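Local coordinates for Lin1840 protein (Listeria innocua serovar 6a, PDB 4ZOC) that probably hydrolyses terminal, non-reducing beta-D-glucosyl residues to release beta-D-glucose, and takes part in beta-1,2-glucan metabolism, at residues A[357-361]-A[362-366]; A[111-114]-A[115-119]; A[585-588]-A[589-592]; A[511-514]-A[515-519]. The protein carries 2 engineered substitutions. All blocks are in the same frame, centred on the assembly; numbering follows the deposited sequence.

Contact 1 of 4, residues A[357-361]-A[362-366]; sequences DILTD and ESRGK
Arg364 turns back over the residues that lead into its helix. Its CB lies 3.7 Å from Asp361 O, and its CG, set beside the backbone N by chi1 of -62°, comes to 3.5 Å from Thr360 O. The same CG meets Leu359 CD1 at 4.2 Å, a loose apolar touch between side chains that run at a slant to each other. A bend at chi3 (78°) then turns the guanidinium away from this backbone, and NH2 finds its strong partners outside, in a salt bridge with Glu531 and a hydrogen bond to Asp417 O. On the backbone side, Arg364 N donates to Thr360 O at 2.9 Å along an almost straight line (175°). Thr360 also uses its side chain: OG1 accepts from Ser363 N at 2.9 Å. A water links the residues before the helix to its first turn, accepting from Ser363 OG (2.7 Å) and Thr360 N while donating to Asp357 O. Across one turn of the helix, Lys366 NZ makes a salt bridge with Glu362 OE2, its hydrogen bond weak. A threonine hydroxyl taking up an amide of the first turn, just before helix 361-374 starts, is a classic N-cap.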
loop_
_atom_site.group_PDB
_atom_site.type_symbol
_atom_site.label_atom_id
_atom_site.label_comp_id
_atom_site.label_asym_id
_atom_site.label_seq_id
_atom_site.Cartn_x
_atom_site.Cartn_y
_atom_site.Cartn_z
ATOM N N ASP A 357 1.144 -37.737 27.502
ATOM C CA ASP A 357 1.984 -36.955 26.615
ATOM C C ASP A 357 1.603 -35.426 26.519
ATOM O O ASP A 357 2.269 -34.680 25.822
ATOM C CB ASP A 357 2.006 -37.542 25.192
ATOM C CG ASP A 357 2.761 -38.895 25.066
ATOM O OD1 ASP A 357 3.481 -39.271 25.998
ATOM O OD2 ASP A 357 2.635 -39.567 23.993
ATOM N N ILE A 358 0.540 -35.011 27.190
ATOM C CA ILE A 358 -0.073 -33.689 27.079
ATOM C C ILE A 358 0.285 -32.863 28.288
ATOM O O ILE A 358 0.107 -33.287 29.472
ATOM C CB ILE A 358 -1.570 -33.780 26.845
ATOM C CG1 ILE A 358 -1.788 -34.472 25.473
ATOM C CG2 ILE A 358 -2.218 -32.399 26.769
ATOM C CD1 ILE A 358 -3.199 -34.878 25.151
ATOM N N LEU A 359 0.825 -31.713 27.997
ATOM C CA LEU A 359 1.147 -30.687 28.991
ATOM C C LEU A 359 2.136 -31.274 30.023
ATOM O O LEU A 359 1.924 -31.141 31.185
ATOM C CB LEU A 359 -0.144 -30.097 29.593
ATOM C CG LEU A 359 -0.051 -28.829 30.434
ATOM C CD1 LEU A 359 0.413 -27.683 29.569
ATOM C CD2 LEU A 359 -1.398 -28.476 31.055
ATOM N N THR A 360 3.225 -31.922 29.568
ATOM C CA THR A 360 4.236 -32.442 30.486
ATOM C C THR A 360 5.097 -31.289 30.999
ATOM O O THR A 360 5.236 -30.257 30.303
ATOM C CB THR A 360 5.235 -33.478 29.849
ATOM O OG1 THR A 360 6.010 -32.889 28.774
ATOM C CG2 THR A 360 4.490 -34.697 29.360
ATOM N N ASP A 361 5.742 -31.489 32.158
ATOM C CA ASP A 361 6.741 -30.542 32.599
ATOM C C ASP A 361 7.894 -30.331 31.592
ATOM O O ASP A 361 8.343 -29.220 31.450
ATOM C CB ASP A 361 7.304 -30.964 33.960
ATOM C CG ASP A 361 6.258 -30.836 35.049
ATOM O OD1 ASP A 361 5.176 -30.242 34.816
ATOM O OD2 ASP A 361 6.501 -31.333 36.143
ATOM N N GLU A 362 8.402 -31.379 30.955
ATOM C CA GLU A 362 9.390 -31.245 29.901
ATOM C C GLU A 362 8.888 -30.282 28.794
ATOM O O GLU A 362 9.614 -29.385 28.362
ATOM C CB GLU A 362 9.705 -32.628 29.283
ATOM C CG GLU A 362 10.998 -32.622 28.506
ATOM C CD GLU A 362 11.218 -33.876 27.700
ATOM O OE1 GLU A 362 10.497 -34.884 27.903
ATOM O OE2 GLU A 362 12.119 -33.849 26.842
ATOM N N SER A 363 7.666 -30.499 28.336
ATOM C CA SER A 363 7.089 -29.653 27.296
ATOM C C SER A 363 6.926 -28.198 27.802
ATOM O O SER A 363 7.271 -27.258 27.083
ATOM C CB SER A 363 5.772 -30.192 26.785
ATOM O OG SER A 363 5.993 -31.391 26.060
ATOM N N ARG A 364 6.435 -28.012 29.010
ATOM C CA ARG A 364 6.460 -26.649 29.636
ATOM C C ARG A 364 7.845 -25.968 29.695
ATOM O O ARG A 364 7.914 -24.749 29.390
ATOM C CB ARG A 364 5.795 -26.601 31.027
ATOM C CG ARG A 364 4.299 -26.975 30.955
ATOM C CD ARG A 364 3.631 -26.916 32.321
ATOM N NE ARG A 364 3.377 -25.546 32.609
ATOM C CZ ARG A 364 2.220 -24.971 32.954
ATOM N NH1 ARG A 364 1.088 -25.637 33.238
ATOM N NH2 ARG A 364 2.283 -23.692 33.087
ATOM N N GLY A 365 8.917 -26.723 29.997
ATOM C CA GLY A 365 10.289 -26.219 29.930
ATOM C C GLY A 365 10.685 -25.812 28.516
ATOM O O GLY A 365 11.306 -24.769 28.310
ATOM N N LYS A 366 10.252 -26.585 27.505
ATOM C CA LYS A 366 10.543 -26.207 26.144
ATOM C C LYS A 366 9.844 -24.861 25.757
ATOM O O LYS A 366 10.451 -24.005 25.120
ATOM C CB LYS A 366 10.165 -27.303 25.201
ATOM C CG LYS A 366 11.056 -28.503 25.363
ATOM C CD LYS A 366 10.589 -29.774 24.668
ATOM C CE LYS A 366 11.562 -30.895 24.958
ATOM N NZ LYS A 366 10.926 -32.136 24.474
HETATM O O HOH W 1 3.559 -32.386 26.432
HETATM O O HOH W 2 7.182 -34.740 27.185
#

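Contact 2 of 4, residues A[111-114]-A[115-119]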
loop_
_atom_site.group_PDB
_atom_site.type_symbol
_atom_site.label_atom_id
_atom_site.label_comp_id
_atom_site.label_asym_id
_atom_site.label_seq_id
_atom_site.Cartn_x
_atom_site.Cartn_y
_atom_site.Cartn_z
ATOM N N ASP A 111 15.968 -18.419 15.672
ATOM C CA ASP A 111 16.482 -19.697 16.114
ATOM C C ASP A 111 15.723 -20.901 15.561
ATOM O O ASP A 111 14.637 -21.234 16.018
ATOM C CB ASP A 111 16.607 -19.737 17.652
ATOM C CG ASP A 111 17.447 -20.900 18.106
ATOM O OD1 ASP A 111 18.669 -20.909 17.793
ATOM O OD2 ASP A 111 16.873 -21.849 18.678
ATOM N N ARG A 112 16.318 -21.528 14.541
ATOM C CA ARG A 112 15.703 -22.614 13.804
ATOM C C ARG A 112 15.325 -23.741 14.784
ATOM O O ARG A 112 14.232 -24.284 14.699
ATOM C CB ARG A 112 16.585 -23.136 12.672
ATOM C CG ARG A 112 16.832 -22.158 11.539
ATOM C CD ARG A 112 18.020 -22.685 10.739
ATOM N NE ARG A 112 18.387 -21.896 9.560
ATOM C CZ ARG A 112 19.284 -20.888 9.602
ATOM N NH1 ARG A 112 19.850 -20.528 10.741
ATOM N NH2 ARG A 112 19.625 -20.257 8.489
ATOM N N GLU A 113 16.213 -24.104 15.705
ATOM C CA GLU A 113 15.967 -25.275 16.586
ATOM C C GLU A 113 14.784 -24.962 17.557
ATOM O O GLU A 113 13.971 -25.824 17.789
ATOM C CB GLU A 113 17.234 -25.689 17.303
ATOM C CG GLU A 113 17.075 -26.867 18.294
ATOM C CD GLU A 113 16.700 -28.151 17.700
ATOM O OE1 GLU A 113 16.574 -28.286 16.439
ATOM O OE2 GLU A 113 16.492 -29.064 18.528
ATOM N N THR A 114 14.648 -23.723 18.048
ATOM C CA THR A 114 13.489 -23.339 18.816
ATOM C C THR A 114 12.192 -23.625 18.067
ATOM O O THR A 114 11.251 -24.132 18.632
ATOM C CB THR A 114 13.557 -21.868 19.271
ATOM O OG1 THR A 114 14.642 -21.687 20.178
ATOM C CG2 THR A 114 12.271 -21.286 19.889
ATOM N N VAL A 115 12.125 -23.193 16.793
ATOM C CA VAL A 115 10.921 -23.416 15.987
ATOM C C VAL A 115 10.671 -24.896 15.707
ATOM O O VAL A 115 9.538 -25.359 15.805
ATOM C CB VAL A 115 11.028 -22.560 14.723
ATOM C CG1 VAL A 115 9.935 -22.894 13.782
ATOM C CG2 VAL A 115 11.070 -21.084 15.188
ATOM N N ARG A 116 11.706 -25.660 15.410
ATOM C CA ARG A 116 11.508 -27.095 15.249
ATOM C C ARG A 116 10.978 -27.789 16.518
ATOM O O ARG A 116 10.089 -28.629 16.468
ATOM C CB ARG A 116 12.824 -27.726 14.809
ATOM C CG ARG A 116 12.703 -29.210 14.378
ATOM C CD ARG A 116 14.078 -29.930 14.351
ATOM N NE ARG A 116 14.561 -30.105 15.709
ATOM C CZ ARG A 116 14.111 -30.979 16.577
ATOM N NH1 ARG A 116 13.173 -31.882 16.211
ATOM N NH2 ARG A 116 14.589 -31.001 17.817
ATOM N N VAL A 117 11.555 -27.455 17.668
ATOM C CA VAL A 117 11.085 -28.023 18.921
ATOM C C VAL A 117 9.631 -27.658 19.212
ATOM O O VAL A 117 8.850 -28.493 19.640
ATOM C CB VAL A 117 11.989 -27.598 20.102
ATOM C CG1 VAL A 117 11.339 -27.922 21.449
ATOM C CG2 VAL A 117 13.357 -28.259 19.970
ATOM N N MET A 118 9.287 -26.390 18.973
ATOM C CA MET A 118 7.916 -25.977 19.109
ATOM C C MET A 118 7.025 -26.916 18.285
ATOM O O MET A 118 6.000 -27.441 18.785
ATOM C CB MET A 118 7.705 -24.532 18.706
ATOM C CG MET A 118 6.249 -24.034 18.790
ATOM S SD MET A 118 5.117 -24.490 17.494
ATOM C CE MET A 118 5.752 -23.702 16.059
ATOM N N ALA A 119 7.347 -27.088 16.996
ATOM C CA ALA A 119 6.484 -27.908 16.152
ATOM C C ALA A 119 6.480 -29.395 16.567
ATOM O O ALA A 119 5.449 -30.072 16.506
ATOM C CB ALA A 119 6.940 -27.725 14.753
#
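Glu113 and Arg116 lie side by side on one face of the helix and are joined by a two-pronged, side-on salt bridge. Arg116 NE donates to Glu113 OE1 at 2.8 Å, and Arg116 NH2 donates to Glu113 OE2 at the same 2.8 Å. Both bonds are nearly straight and both oxygens lie in the guanidinium plane. On the acceptor side they are met on their syn sides but out of the carboxylate plane, because the two flat groups are turned 29° apart. Two bends make the fit possible: the glutamate folds at chi2 (64°), bringing its carboxylate forward along the helix toward Arg116, and the arginine folds at chi3 (70°) to offer its NE edge. Val117 CG2 rests 3.5 Å from Glu113 OE2, so a methyl borders the pair on the next turn. The guanidinium has a second acid, since Arg116 NH1 is bridged to Glu120; flanking carboxylates would be expected to limit its rotation.

Behind this pair, toward the N terminus, Asp111 fixes the helix start. Its OD2 takes two donors, Thr114 N at 3.0 Å and Thr114 OG1 at 2.7 Å, which reach it from opposite faces of the carboxylate plane. Regular backbone bonds follow, such as Val117 N to Glu113 O at 2.9 Å. Further out, Val115 and Met118 pack on Met168 of helix 158-173, while Thr114 leans on helix 361-374. An aspartate N-cap followed by an i to i+3 salt bridge thus opens helix 112-128, which connects neighbouring parallel strands of the family 3 N-terminal TIM-barrel domain.

Contact 3 of 4, residues A[585-588]-A[589-592]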
loop_
_atom_site.group_PDB
_atom_site.type_symbol
_atom_site.label_atom_id
_atom_site.label_comp_id
_atom_site.label_asym_id
_atom_site.label_seq_id
_atom_site.Cartn_x
_atom_site.Cartn_y
_atom_site.Cartn_z
ATOM N N SER A 585 13.822 11.806 -1.020
ATOM C CA SER A 585 12.771 10.964 -0.489
ATOM C C SER A 585 12.720 11.043 1.053
ATOM O O SER A 585 13.603 10.560 1.726
ATOM C CB SER A 585 13.077 9.538 -0.910
ATOM O OG SER A 585 12.006 8.654 -0.509
ATOM N N HIS A 586 11.713 11.739 1.588
ATOM C CA HIS A 586 11.553 11.890 2.978
ATOM C C HIS A 586 10.134 12.284 3.296
ATOM O O HIS A 586 9.384 12.658 2.388
ATOM C CB HIS A 586 12.522 12.957 3.545
ATOM C CG HIS A 586 12.128 14.390 3.281
ATOM N ND1 HIS A 586 12.074 14.914 2.013
ATOM C CD2 HIS A 586 11.793 15.409 4.125
ATOM C CE1 HIS A 586 11.712 16.194 2.081
ATOM N NE2 HIS A 586 11.544 16.524 3.344
ATOM N N TYR A 587 9.792 12.220 4.572
ATOM C CA TYR A 587 8.577 12.797 5.061
ATOM C C TYR A 587 8.853 14.160 5.755
ATOM O O TYR A 587 9.830 14.353 6.455
ATOM C CB TYR A 587 7.905 11.945 6.121
ATOM C CG TYR A 587 7.346 10.608 5.635
ATOM C CD1 TYR A 587 6.088 10.534 4.992
ATOM C CD2 TYR A 587 8.081 9.437 5.824
ATOM C CE1 TYR A 587 5.605 9.299 4.567
ATOM C CE2 TYR A 587 7.625 8.220 5.391
ATOM C CZ TYR A 587 6.360 8.155 4.786
ATOM O OH TYR A 587 5.907 6.926 4.380
ATOM N N LEU A 588 7.880 15.040 5.691
ATOM C CA LEU A 588 8.002 16.317 6.439
ATOM C C LEU A 588 7.892 16.159 7.970
ATOM O O LEU A 588 8.465 16.969 8.703
ATOM C CB LEU A 588 6.981 17.294 5.939
ATOM C CG LEU A 588 6.963 17.708 4.493
ATOM C CD1 LEU A 588 5.803 18.679 4.303
ATOM C CD2 LEU A 588 8.300 18.309 4.068
ATOM N N ASP A 589 7.205 15.104 8.453
ATOM C CA ASP A 589 6.767 15.023 9.805
ATOM C C ASP A 589 7.402 13.875 10.599
ATOM O O ASP A 589 7.344 13.909 11.780
ATOM C CB ASP A 589 5.240 14.985 9.907
ATOM C CG ASP A 589 4.552 13.845 9.090
ATOM O OD1 ASP A 589 5.140 13.282 8.152
ATOM O OD2 ASP A 589 3.404 13.508 9.430
ATOM N N ILE A 590 8.121 12.949 9.944
ATOM C CA ILE A 590 8.752 11.797 10.646
ATOM C C ILE A 590 10.023 11.391 9.925
ATOM O O ILE A 590 10.210 11.733 8.739
ATOM C CB ILE A 590 7.840 10.570 10.692
ATOM C CG1 ILE A 590 7.454 10.107 9.291
ATOM C CG2 ILE A 590 6.611 10.802 11.577
ATOM C CD1 ILE A 590 6.895 8.646 9.256
ATOM N N PRO A 591 10.898 10.698 10.606
ATOM C CA PRO A 591 12.011 10.012 9.915
ATOM C C PRO A 591 11.606 8.936 8.942
ATOM O O PRO A 591 10.517 8.324 9.044
ATOM C CB PRO A 591 12.805 9.406 11.070
ATOM C CG PRO A 591 12.375 10.177 12.266
ATOM C CD PRO A 591 10.916 10.350 12.022
ATOM N N ASN A 592 12.505 8.689 7.996
ATOM C CA ASN A 592 12.378 7.565 7.072
ATOM C C ASN A 592 12.563 6.259 7.772
ATOM O O ASN A 592 11.955 5.224 7.404
ATOM C CB ASN A 592 13.421 7.631 5.943
ATOM C CG ASN A 592 13.107 8.687 4.872
ATOM O OD1 ASN A 592 12.393 9.629 5.079
ATOM N ND2 ASN A 592 13.774 8.548 3.729
HETATM O O HOH W 3 11.777 11.609 6.637
#
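Tyr587 and Ile590 stand side by side and point the same way from the two ends of a tight reversal whose central residues, Leu588 and Asp589, have the backbone angles of a type I beta turn. The turn belongs to a long loop within the family 3 C-terminal domain and reaches to the second subunit. Ile590 CD1 lies over one face of the tyrosine ring, 4.1 Å from its centroid and 27° off the normal, a CH-pi contact. Its CG1 presses closer to the ring border, 3.6 Å from Tyr587 CD2. This is possible because chi1 of 59° places CG1 between the backbone N and the carbonyl carbon of Ile590, which swings the longer branch back over the ring. Asp589 OD1 approaches Tyr587 CB to 3.7 Å, but the carboxylate is held chiefly by the amides of Ala478 and Thr479 of the second subunit. Likewise, Tyr587 OH is hydrogen-bonded to Ala201 O of that subunit, so the ring is fixed at its far end as well as along its face.

Where the two arms come together again, the amide of Asn592 spans them. Its OD1 rests 3.2 Å from His586 CA. A water between the arms accepts from Tyr587 N at 2.9 Å and lies 2.6 Å from both Ile590 O and Asn592 OD1. On the other side of the amide, Asn592 ND2 donates to Ser585 O at 2.8 Å; the N-H points almost straight at the oxygen (177°), which it meets from above the carbonyl plane.

Contact 4 of 4, residues A[511-514]-A[515-519]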
loop_
_atom_site.group_PDB
_atom_site.type_symbol
_atom_site.label_atom_id
_atom_site.label_comp_id
_atom_site.label_asym_id
_atom_site.label_seq_id
_atom_site.Cartn_x
_atom_site.Cartn_y
_atom_site.Cartn_z
ATOM N N GLU A 511 2.870 1.353 17.719
ATOM C CA GLU A 511 3.558 2.642 17.951
ATOM C C GLU A 511 4.064 2.718 19.419
ATOM O O GLU A 511 3.284 2.849 20.378
ATOM C CB GLU A 511 2.626 3.815 17.697
ATOM C CG GLU A 511 2.027 3.920 16.310
ATOM C CD GLU A 511 1.187 5.185 16.085
ATOM O OE1 GLU A 511 1.211 6.137 16.944
ATOM O OE2 GLU A 511 0.496 5.225 15.043
ATOM N N VAL A 512 5.356 2.538 19.597
ATOM C CA VAL A 512 5.889 2.444 20.916
ATOM C C VAL A 512 6.778 3.629 21.315
ATOM O O VAL A 512 7.382 3.624 22.448
ATOM C CB VAL A 512 6.570 1.093 21.188
ATOM C CG1 VAL A 512 5.597 -0.062 21.022
ATOM C CG2 VAL A 512 7.867 0.959 20.391
ATOM N N LYS A 513 6.936 4.623 20.429
ATOM C CA LYS A 513 7.801 5.734 20.725
ATOM C C LYS A 513 7.446 6.377 22.127
ATOM O O LYS A 513 8.359 6.617 22.975
ATOM C CB LYS A 513 7.768 6.777 19.609
ATOM C CG LYS A 513 8.425 8.121 19.946
ATOM C CD LYS A 513 8.452 9.074 18.729
ATOM C CE LYS A 513 9.335 10.286 19.148
ATOM N NZ LYS A 513 9.647 11.078 17.984
ATOM N N GLU A 514 6.158 6.563 22.380
ATOM C CA GLU A 514 5.713 7.207 23.657
ATOM C C GLU A 514 5.976 6.307 24.833
ATOM O O GLU A 514 6.180 6.802 25.940
ATOM C CB GLU A 514 4.247 7.552 23.613
ATOM C CG GLU A 514 3.978 8.634 22.584
ATOM C CD GLU A 514 2.527 8.675 22.171
ATOM O OE1 GLU A 514 1.644 8.612 23.042
ATOM O OE2 GLU A 514 2.263 8.787 20.959
ATOM N N LEU A 515 6.087 4.979 24.626
ATOM C CA LEU A 515 6.407 4.091 25.727
ATOM C C LEU A 515 7.883 4.103 26.019
ATOM O O LEU A 515 8.273 4.188 27.156
ATOM C CB LEU A 515 5.906 2.676 25.406
ATOM C CG LEU A 515 4.413 2.592 25.103
ATOM C CD1 LEU A 515 4.011 1.182 24.740
ATOM C CD2 LEU A 515 3.487 3.111 26.177
ATOM N N ALA A 516 8.700 4.023 24.966
ATOM C CA ALA A 516 10.145 4.038 25.127
ATOM C C ALA A 516 10.577 5.319 25.815
ATOM O O ALA A 516 11.489 5.312 26.657
ATOM C CB ALA A 516 10.832 3.950 23.789
ATOM N N GLU A 517 9.952 6.405 25.422
ATOM C CA GLU A 517 10.269 7.716 26.065
ATOM C C GLU A 517 9.726 7.927 27.521
ATOM O O GLU A 517 10.139 8.863 28.204
ATOM C CB GLU A 517 9.837 8.847 25.133
ATOM C CG GLU A 517 10.750 8.869 23.891
ATOM C CD GLU A 517 10.415 9.905 22.837
ATOM O OE1 GLU A 517 9.441 10.691 23.050
ATOM O OE2 GLU A 517 11.144 9.879 21.771
ATOM N N SER A 518 8.752 7.149 27.950
ATOM C CA SER A 518 8.121 7.291 29.223
ATOM C C SER A 518 8.671 6.243 30.226
ATOM O O SER A 518 8.169 6.139 31.367
ATOM C CB SER A 518 6.635 7.025 29.051
ATOM O OG SER A 518 5.844 8.142 28.581
ATOM N N SER A 519 9.668 5.459 29.829
ATOM C CA SER A 519 10.180 4.389 30.697
ATOM C C SER A 519 11.699 4.290 30.558
ATOM O O SER A 519 12.278 4.867 29.631
ATOM C CB SER A 519 9.532 3.040 30.327
ATOM O OG SER A 519 9.817 2.644 28.977
#
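The backbone winds into a short helix in which Ala516 N donates to Val512 O at 2.9 Å on a nearly straight line (171°) and Glu517 N repeats the step to Lys513 O; Leu515 N adds a weak bond to Val512 O. On the outer face, Lys513 and Glu517 pass each other at an angle. The closest approach is made by methylene carbon, with Lys513 CE 3.2 Å from Glu517 OE2, while Lys513 NZ stays 4.2 Å from that oxygen, too far for a salt bridge, so any attraction is probably modest. On the inner face, Val512 CG1 and Leu515 CD1 meet loosely at 4.2 Å. Val512 packs on Leu504 and Leu515 on Ile502, both of strand 500-505, as expected for the helix of a beta-alpha-beta unit that runs on into strand 521-524. The Glu514 carboxylate is salt-bridged to Arg481, which also pairs with Glu511. Toward the C-terminal side, serine hydroxyls join in the bonding of the backbone carbonyls. With chi1 at -83°, Ser518 OG sits beside its own backbone N and turns back to donate to Glu514 O at 3.0 Å. Leu515 O is bonded by Ser518 N at 3.1 Å, and Ser519 OG reaches it from the opposite face of the carbonyl plane.

From the N terminus the order is contact 2, contact 1, contact 4, contact 3. All four are local and in series, so none nests in or crosses another. Contact 2 starts helix 112-128 of the barrel domain, and contact 1 starts helix 361-374 after a loop. The two helices meet where Lys366 CD touches Val117 CG1 at 3.8 Å, with the contact centres 15 Å apart. Contact 4 lies in the helix joining strands 500-505 and 521-524 of the C-terminal family 3 region. Contact 3, in a later loop of that region, closes a tight turn against the second subunit; its nearest atoms are about 6 Å from those of contact 4.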